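Long-range contact in CaaX farnesyltransferase alpha subunit Ram2 (Aspergillus fumigatus, PDB 4L9P), which is the alpha subunit of a heterodimeric protein prenyltransferase that probably transfers farnesyl, and perhaps with another partner geranylgeranyl, groups to CaaX proteins: residues 72-77 / 92-97. The protein carries 1 engineered substitution. Sequence-based numbering, arbitrary orientation.
Sequences RALRLT and IYRAKI
Thr77 and Arg94 mark the closest backbone approach where helices 71-83 and 88-100 run roughly antiparallel, the axes of the two segments 9.5 Å apart and their directions 148° from one another. The pair forms a helical hairpin, both segments lying within one alpha-subunit repeat of the prenyltransferase family, a TPR-like helical repeat. Ile97 fits between Ala73 and Leu74: its CD1 lies 3.8 Å from Ala73 CB, and its CG2, anti to the backbone N, meets Leu74 CB at 3.9 Å. Tyr93 closes one flank, with Thr77 CG2 3.7 Å from its CD2 and Ile97 CD1 over one ring face, offset toward the rim. The Tyr93 hydroxyl passes beside Ala73 CB to hydrogen-bond with the Glu68 carbonyl, while helix 51-65 packs against the same side chain. On the other flank, Arg94 extends from CG to NE, with Leu74 CD1 over one guanidinium face, toward its rim. Its NH2 makes a salt bridge with Glu108, and Trp111 adds a cation-pi contact, partners that probably limit its rotation. Arg94 NH1 donates to Thr77 OG1 (2.9 Å) along a bent path, 140° at the hydrogen, and that hydroxyl in turn donates to Leu74 O at 2.7 Å.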
# COMPACT_ATOMS: atom_id res chain seq x y z
N ARG A 72 -26.80 -7.46 -26.34
CA ARG A 72 -25.73 -6.90 -27.14
C ARG A 72 -24.73 -6.14 -26.24
O ARG A 72 -23.53 -6.23 -26.47
CB ARG A 72 -26.23 -6.02 -28.32
CG ARG A 72 -26.90 -4.73 -27.92
CD ARG A 72 -27.30 -3.89 -29.18
NE ARG A 72 -27.90 -2.67 -28.71
CZ ARG A 72 -28.59 -1.85 -29.47
NH1 ARG A 72 -28.71 -2.15 -30.77
NH2 ARG A 72 -29.12 -0.77 -28.94
N ALA A 73 -25.24 -5.38 -25.28
CA ALA A 73 -24.36 -4.64 -24.37
C ALA A 73 -23.53 -5.60 -23.57
O ALA A 73 -22.32 -5.34 -23.33
CB ALA A 73 -25.20 -3.73 -23.46
N LEU A 74 -24.12 -6.71 -23.14
CA LEU A 74 -23.36 -7.70 -22.39
C LEU A 74 -22.19 -8.26 -23.24
O LEU A 74 -21.04 -8.33 -22.78
CB LEU A 74 -24.29 -8.81 -21.85
CG LEU A 74 -23.61 -9.90 -20.99
CD1 LEU A 74 -23.05 -9.28 -19.67
CD2 LEU A 74 -24.64 -11.01 -20.69
N ARG A 75 -22.44 -8.63 -24.48
CA ARG A 75 -21.40 -9.11 -25.40
C ARG A 75 -20.33 -8.02 -25.64
O ARG A 75 -19.12 -8.30 -25.61
CB ARG A 75 -22.01 -9.48 -26.76
CG ARG A 75 -22.84 -10.74 -26.73
CD ARG A 75 -23.14 -11.27 -28.18
NE ARG A 75 -23.59 -10.22 -29.12
CZ ARG A 75 -24.86 -9.84 -29.30
NH1 ARG A 75 -25.86 -10.43 -28.64
NH2 ARG A 75 -25.12 -8.87 -30.18
N LEU A 76 -20.76 -6.77 -25.70
CA LEU A 76 -19.82 -5.66 -25.88
C LEU A 76 -18.86 -5.58 -24.66
O LEU A 76 -17.65 -5.37 -24.81
CB LEU A 76 -20.61 -4.35 -25.97
CG LEU A 76 -19.75 -3.07 -26.02
CD1 LEU A 76 -18.71 -3.06 -27.16
CD2 LEU A 76 -20.63 -1.83 -26.09
N THR A 77 -19.41 -5.70 -23.47
CA THR A 77 -18.52 -5.67 -22.29
C THR A 77 -17.51 -6.82 -22.32
O THR A 77 -16.36 -6.61 -21.93
CB THR A 77 -19.28 -5.71 -20.96
OG1 THR A 77 -19.95 -6.98 -20.72
CG2 THR A 77 -20.22 -4.51 -20.79
N ILE A 92 -17.97 -2.95 -13.97
CA ILE A 92 -19.11 -2.55 -13.16
C ILE A 92 -20.40 -2.50 -14.00
O ILE A 92 -21.46 -2.97 -13.55
CB ILE A 92 -18.85 -1.16 -12.54
CG1 ILE A 92 -17.68 -1.33 -11.54
CG2 ILE A 92 -20.10 -0.57 -11.87
CD1 ILE A 92 -17.02 -0.12 -11.27
N TYR A 93 -20.30 -2.01 -15.25
CA TYR A 93 -21.46 -1.99 -16.12
C TYR A 93 -21.89 -3.45 -16.47
O TYR A 93 -23.08 -3.76 -16.46
CB TYR A 93 -21.10 -1.20 -17.36
CG TYR A 93 -22.19 -1.10 -18.38
CD1 TYR A 93 -23.42 -0.66 -18.06
CD2 TYR A 93 -21.92 -1.46 -19.71
CE1 TYR A 93 -24.47 -0.57 -19.08
CE2 TYR A 93 -22.87 -1.38 -20.70
CZ TYR A 93 -24.15 -0.94 -20.38
OH TYR A 93 -25.07 -0.89 -21.43
N ARG A 94 -20.94 -4.34 -16.71
CA ARG A 94 -21.26 -5.75 -16.95
C ARG A 94 -22.07 -6.32 -15.81
O ARG A 94 -23.07 -7.00 -16.05
CB ARG A 94 -19.97 -6.57 -17.20
CG ARG A 94 -20.23 -8.03 -17.43
CD ARG A 94 -18.93 -8.80 -17.76
NE ARG A 94 -19.24 -10.20 -18.07
CZ ARG A 94 -19.45 -10.66 -19.29
NH1 ARG A 94 -19.43 -9.81 -20.31
NH2 ARG A 94 -19.72 -11.96 -19.47
N ALA A 95 -21.65 -6.09 -14.55
CA ALA A 95 -22.39 -6.67 -13.47
C ALA A 95 -23.82 -6.11 -13.41
O ALA A 95 -24.76 -6.87 -13.11
CB ALA A 95 -21.68 -6.40 -12.11
N LYS A 96 -23.98 -4.82 -13.67
CA LYS A 96 -25.35 -4.25 -13.73
C LYS A 96 -26.20 -5.01 -14.74
O LYS A 96 -27.35 -5.37 -14.42
CB LYS A 96 -25.30 -2.80 -14.14
CG LYS A 96 -24.77 -1.87 -13.08
CD LYS A 96 -24.85 -0.43 -13.65
CE LYS A 96 -24.44 0.62 -12.65
NZ LYS A 96 -24.67 1.96 -13.29
N ILE A 97 -25.66 -5.27 -15.93
CA ILE A 97 -26.44 -5.96 -16.97
C ILE A 97 -26.78 -7.38 -16.53
O ILE A 97 -27.91 -7.82 -16.67
CB ILE A 97 -25.65 -6.05 -18.29
CG1 ILE A 97 -25.33 -4.65 -18.83
CG2 ILE A 97 -26.46 -6.87 -19.32
CD1 ILE A 97 -24.27 -4.63 -19.92